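Local atomic coordinates of F-actin-capping protein subunit alpha (Plasmodium berghei, PDB entry 7A0H), a protein that probably binds the fast-growing (barbed) ends of actin filaments and blocks subunit exchange there, without severing the filaments. Residues K51-D55 with N56-I60; L124-Y127 with V128-Y132. All coordinates share one frame; numbering follows the deposited sequence.

Interaction 1: residues K51-D55 with N56-I60; sequences KYNED and NYILI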
loop_
_atom_site.group_PDB
_atom_site.type_symbol
_atom_site.label_atom_id
_atom_site.label_comp_id
_atom_site.label_asym_id
_atom_site.label_seq_id
_atom_site.Cartn_x
_atom_site.Cartn_y
_atom_site.Cartn_z
ATOM N N LYS A 51 4.310 -11.709 16.076
ATOM C CA LYS A 51 5.248 -10.603 16.034
ATOM C C LYS A 51 4.609 -9.401 15.369
ATOM O O LYS A 51 4.773 -8.259 15.817
ATOM C CB LYS A 51 6.503 -11.028 15.292
ATOM C CG LYS A 51 7.561 -9.938 15.154
ATOM C CD LYS A 51 8.237 -9.622 16.477
ATOM C CE LYS A 51 9.530 -8.820 16.285
ATOM N NZ LYS A 51 9.254 -7.375 16.057
ATOM N N TYR A 52 3.971 -9.634 14.237
ATOM C CA TYR A 52 3.137 -8.612 13.632
ATOM C C TYR A 52 2.218 -7.946 14.654
ATOM O O TYR A 52 2.120 -6.712 14.713
ATOM C CB TYR A 52 2.339 -9.287 12.513
ATOM C CG TYR A 52 1.455 -8.368 11.812
ATOM C CD1 TYR A 52 1.928 -7.594 10.779
ATOM C CD2 TYR A 52 0.140 -8.216 12.220
ATOM C CE1 TYR A 52 1.108 -6.699 10.137
ATOM C CE2 TYR A 52 -0.691 -7.318 11.596
ATOM C CZ TYR A 52 -0.205 -6.566 10.548
ATOM O OH TYR A 52 -1.045 -5.695 9.894
ATOM N N ASN A 53 1.512 -8.749 15.459
ATOM C CA ASN A 53 0.599 -8.201 16.458
ATOM C C ASN A 53 1.365 -7.361 17.468
ATOM O O ASN A 53 0.906 -6.317 17.919
ATOM C CB ASN A 53 -0.131 -9.333 17.210
ATOM C CG ASN A 53 -1.343 -9.851 16.474
ATOM O OD1 ASN A 53 -1.654 -9.367 15.392
ATOM N ND2 ASN A 53 -2.023 -10.872 17.037
ATOM N N GLU A 54 2.523 -7.823 17.855
ATOM C CA GLU A 54 3.279 -7.072 18.832
ATOM C C GLU A 54 3.739 -5.770 18.230
ATOM O O GLU A 54 3.651 -4.721 18.890
ATOM C CB GLU A 54 4.429 -7.932 19.334
ATOM C CG GLU A 54 3.867 -9.118 20.129
ATOM C CD GLU A 54 4.920 -10.158 20.455
ATOM O OE1 GLU A 54 6.072 -9.995 19.997
ATOM O OE2 GLU A 54 4.609 -11.105 21.215
ATOM N N ASP A 55 4.173 -5.807 16.959
ATOM C CA ASP A 55 4.642 -4.615 16.278
ATOM C C ASP A 55 3.558 -3.558 16.126
ATOM O O ASP A 55 3.858 -2.424 15.743
ATOM C CB ASP A 55 5.222 -4.973 14.923
ATOM C CG ASP A 55 6.532 -5.675 15.069
ATOM O OD1 ASP A 55 6.958 -5.822 16.240
ATOM O OD2 ASP A 55 7.150 -6.046 14.063
ATOM N N ASN A 56 2.291 -3.918 16.276
ATOM C CA ASN A 56 1.241 -2.964 15.967
ATOM C C ASN A 56 0.364 -2.701 17.167
ATOM O O ASN A 56 -0.727 -2.139 17.002
ATOM C CB ASN A 56 0.405 -3.444 14.793
ATOM C CG ASN A 56 1.156 -3.313 13.474
ATOM O OD1 ASN A 56 1.413 -2.178 13.012
ATOM N ND2 ASN A 56 1.581 -4.454 12.906
ATOM N N TYR A 57 0.787 -3.095 18.374
ATOM C CA TYR A 57 0.036 -2.704 19.554
ATOM C C TYR A 57 -1.420 -3.024 19.301
ATOM O O TYR A 57 -2.291 -2.161 19.457
ATOM C CB TYR A 57 0.200 -1.201 19.892
ATOM C CG TYR A 57 1.634 -0.878 20.216
ATOM C CD1 TYR A 57 2.133 -1.027 21.496
ATOM C CD2 TYR A 57 2.481 -0.483 19.228
ATOM C CE1 TYR A 57 3.470 -0.816 21.761
ATOM C CE2 TYR A 57 3.805 -0.244 19.488
ATOM C CZ TYR A 57 4.281 -0.384 20.752
ATOM O OH TYR A 57 5.585 -0.162 20.992
ATOM N N ILE A 58 -1.655 -4.253 18.866
ATOM C CA ILE A 58 -2.984 -4.798 18.610
ATOM C C ILE A 58 -3.727 -4.920 19.934
ATOM O O ILE A 58 -3.192 -5.412 20.935
ATOM C CB ILE A 58 -2.857 -6.179 17.925
ATOM C CG1 ILE A 58 -2.467 -6.071 16.437
ATOM C CG2 ILE A 58 -4.104 -7.074 18.082
ATOM C CD1 ILE A 58 -3.178 -5.034 15.741
ATOM N N LEU A 59 -5.011 -4.638 19.886
ATOM C CA LEU A 59 -5.918 -4.857 20.989
ATOM C C LEU A 59 -6.706 -6.153 20.897
ATOM O O LEU A 59 -7.454 -6.349 19.941
ATOM C CB LEU A 59 -6.964 -3.741 21.032
ATOM C CG LEU A 59 -6.496 -2.260 21.121
ATOM C CD1 LEU A 59 -7.771 -1.426 21.252
ATOM C CD2 LEU A 59 -5.539 -2.160 22.297
ATOM N N ILE A 60 -6.703 -6.905 21.984
ATOM C CA ILE A 60 -7.517 -8.106 22.114
ATOM C C ILE A 60 -8.510 -7.885 23.240
ATOM O O ILE A 60 -8.120 -7.605 24.365
ATOM C CB ILE A 60 -6.673 -9.369 22.368
ATOM C CG1 ILE A 60 -5.884 -9.621 21.091
ATOM C CG2 ILE A 60 -7.613 -10.511 22.722
ATOM C CD1 ILE A 60 -4.896 -10.700 21.181
#
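Two torsions bring Tyr52 and Asn56 together: chi1 of -180° leads the Tyr52 ring off the helix alongside its own carbonyl carbon, and chi1 of -73° at Asn56 folds the amide back toward the preceding turn. Asn56 ND2 then donates to the carbonyl oxygen Tyr52 O at 2.9 Å, a bent bond in which the donor is tilted from the carbonyl plane. The same nitrogen sits 3.5 Å above the plane of the Tyr52 ring, over its centre, with the ring and amide planes 53° apart. This placement is consistent with a favourable amide-aromatic contact, so a backbone acceptor and a ring face together probably hold the rotation of this amide.

Behind it the chain closes the helix with a Schellman motif. Tyr57 adopts the left-handed helical conformation, which turns the chain out of the helix and lets Tyr57 N reach Glu54 O at 3.3 Å and Ile58 N reach Asn53 O at 3.4 Å; both bonds are straight but weak. Asn53 O also accepts from Asn56 N, 3.2 Å away and above the carbonyl plane. Beside this turn, Ile58 CG1 packs 3.6 Å from Asn53 OD1. One turn back, Lys51 NZ forms a salt bridge with Asp55 OD1, 2.8 Å away, on the oxygen's syn lone pair.

The carboxylate of buried Glu54 is satisfied by a hydrogen bond between OE2 and Tyr80 OH and a salt bridge to Lys75. Tyr57 OH bonds Glu73, while Tyr57 O accepts from Arg193. The turn carries the chain from helix 39-55 into strand 58-62, where Ile58 pairs through its backbone with Ile70 of antiparallel strand 66-70, and the Tyr57 side chain packs on Phe174 and Leu176 of strand 170-183 in the large sheet.

Interaction 2: residues L124-Y127 with V128-Y132; sequences LKEY and VDIYY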
loop_
_atom_site.group_PDB
_atom_site.type_symbol
_atom_site.label_atom_id
_atom_site.label_comp_id
_atom_site.label_asym_id
_atom_site.label_seq_id
_atom_site.Cartn_x
_atom_site.Cartn_y
_atom_site.Cartn_z
ATOM N N LEU A 124 -3.046 9.245 32.843
ATOM C CA LEU A 124 -3.247 8.830 31.436
ATOM C C LEU A 124 -4.706 8.613 31.173
ATOM O O LEU A 124 -5.273 9.169 30.246
ATOM C CB LEU A 124 -2.492 7.560 31.102
ATOM C CG LEU A 124 -2.374 7.203 29.594
ATOM C CD1 LEU A 124 -1.536 8.197 28.736
ATOM C CD2 LEU A 124 -1.723 5.781 29.493
ATOM N N LYS A 125 -5.380 7.932 32.060
ATOM C CA LYS A 125 -6.811 7.789 31.850
ATOM C C LYS A 125 -7.546 9.121 31.918
ATOM O O LYS A 125 -8.470 9.367 31.122
ATOM C CB LYS A 125 -7.387 6.775 32.854
ATOM C CG LYS A 125 -6.884 5.283 32.377
ATOM C CD LYS A 125 -7.468 4.132 33.091
ATOM C CE LYS A 125 -6.744 2.847 32.668
ATOM N NZ LYS A 125 -7.004 2.436 31.246
ATOM N N GLU A 126 -7.168 10.004 32.851
ATOM C CA GLU A 126 -7.890 11.274 32.949
ATOM C C GLU A 126 -7.695 12.061 31.672
ATOM O O GLU A 126 -8.636 12.673 31.120
ATOM C CB GLU A 126 -7.418 12.054 34.193
ATOM C CG GLU A 126 -7.923 13.497 34.322
ATOM C CD GLU A 126 -7.353 14.270 35.564
ATOM O OE1 GLU A 126 -6.096 14.439 35.688
ATOM O OE2 GLU A 126 -8.189 14.694 36.402
ATOM N N TYR A 127 -6.477 11.998 31.150
ATOM C CA TYR A 127 -6.123 12.756 29.984
ATOM C C TYR A 127 -7.009 12.349 28.813
ATOM O O TYR A 127 -7.573 13.204 28.101
ATOM C CB TYR A 127 -4.649 12.493 29.719
ATOM C CG TYR A 127 -4.236 12.899 28.314
ATOM C CD1 TYR A 127 -4.197 14.200 27.979
ATOM C CD2 TYR A 127 -3.893 11.926 27.289
ATOM C CE1 TYR A 127 -3.798 14.638 26.724
ATOM C CE2 TYR A 127 -3.474 12.321 26.064
ATOM C CZ TYR A 127 -3.477 13.717 25.749
ATOM O OH TYR A 127 -3.174 14.140 24.482
ATOM N N VAL A 128 -7.146 11.040 28.593
ATOM C CA VAL A 128 -7.998 10.545 27.509
ATOM C C VAL A 128 -9.429 10.981 27.750
ATOM O O VAL A 128 -10.144 11.410 26.843
ATOM C CB VAL A 128 -7.883 8.992 27.447
ATOM C CG1 VAL A 128 -8.963 8.412 26.566
ATOM C CG2 VAL A 128 -6.492 8.626 27.012
ATOM N N ASP A 129 -9.869 10.856 28.972
ATOM C CA ASP A 129 -11.223 11.249 29.313
ATOM C C ASP A 129 -11.466 12.711 29.001
ATOM O O ASP A 129 -12.550 13.108 28.519
ATOM C CB ASP A 129 -11.397 10.997 30.827
ATOM C CG ASP A 129 -12.754 11.357 31.327
ATOM O OD1 ASP A 129 -13.748 10.999 30.661
ATOM O OD2 ASP A 129 -12.837 11.951 32.423
ATOM N N ILE A 130 -10.491 13.555 29.312
ATOM C CA ILE A 130 -10.760 14.975 29.121
ATOM C C ILE A 130 -10.668 15.377 27.648
ATOM O O ILE A 130 -11.425 16.223 27.194
ATOM C CB ILE A 130 -9.794 15.801 29.981
ATOM C CG1 ILE A 130 -10.122 15.579 31.460
ATOM C CG2 ILE A 130 -9.924 17.289 29.683
ATOM C CD1 ILE A 130 -9.071 16.191 32.442
ATOM N N TYR A 131 -9.713 14.831 26.903
ATOM C CA TYR A 131 -9.331 15.380 25.607
ATOM C C TYR A 131 -9.706 14.570 24.346
ATOM O O TYR A 131 -9.740 15.169 23.259
ATOM C CB TYR A 131 -7.811 15.568 25.576
ATOM C CG TYR A 131 -7.420 16.596 26.519
ATOM C CD1 TYR A 131 -7.712 17.912 26.265
ATOM C CD2 TYR A 131 -6.737 16.296 27.653
ATOM C CE1 TYR A 131 -7.373 18.887 27.147
ATOM C CE2 TYR A 131 -6.392 17.223 28.488
ATOM C CZ TYR A 131 -6.706 18.537 28.254
ATOM O OH TYR A 131 -6.333 19.511 29.150
ATOM N N TYR A 132 -9.936 13.247 24.445
ATOM C CA TYR A 132 -10.367 12.410 23.306
ATOM C C TYR A 132 -11.878 12.524 23.086
ATOM O O TYR A 132 -12.678 12.499 24.022
ATOM C CB TYR A 132 -9.983 10.904 23.546
ATOM C CG TYR A 132 -8.503 10.613 23.316
ATOM C CD1 TYR A 132 -8.051 9.424 22.725
ATOM C CD2 TYR A 132 -7.558 11.561 23.653
ATOM C CE1 TYR A 132 -6.697 9.224 22.449
ATOM C CE2 TYR A 132 -6.222 11.365 23.426
ATOM C CZ TYR A 132 -5.769 10.191 22.821
ATOM O OH TYR A 132 -4.381 10.064 22.549
#
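Tyr127 and Tyr131, one helical turn apart, touch through ring carbons: Tyr127 CD1 lies 3.3 Å from Tyr131 CD2, with the ring planes oblique at 47°. A chi1 of 164° swings the Tyr127 ring past its own carbonyl carbon, while Tyr131 CG lies beside its backbone N, which brings the ring edge to Tyr127 O, 3.2 Å from Tyr131 CD2. Tyr132 completes an aromatic cluster by turning its edge toward the face of Tyr127 in an offset edge-to-face pair, centroids 5.9 Å apart and planes at 69°. Glu126 and Ile130 run side by side, with Glu126 CG 3.5 Å from Ile130 CD1.

Regular helical bonds set this spacing, among them Tyr131 N to Tyr127 O at 2.9 Å. The hydroxyls are positioned from helix 243-266: Glu258 OE1 binds those of both Tyr127 and Tyr132, and Arg255 NH1 hydrogen-bonds that of Tyr131.

Leu286 of the second subunit packs on Tyr127 and Tyr131, its Pro285 on Tyr132, and the backbone of Tyr131 hydrogen-bonds to that subunit, so the cluster forms part of the dimer interface. Within its own chain, the end of helix 112-131 lies against helix 243-266 and the large sheet, with Val128 on Cys158 of strand 154-167 and Tyr132 on Cys179 of strand 170-183, the two cysteines of a disulfide.

In the fold
Interaction 1 precedes interaction 2 along the chain, and both are ends of helices: helix 39-55 turns into a strand, and helix 112-131 passes into a loop. Their centres are about 23 Å apart and their nearest atoms about 10 Å, so they do not touch. Both reach strand 170-183 of the five-stranded antiparallel sheet: interaction 1 rests on Phe174, Leu176, Cys178 and Asp180, interaction 2 on Ile177 and Cys179, alternating residues, so the two lie on opposite faces. Interaction 1 joins helix 39-55 to the two-stranded sheet of 58-62 and 66-70. The large sheet thus lies between that turn and a part of the homodimer interface.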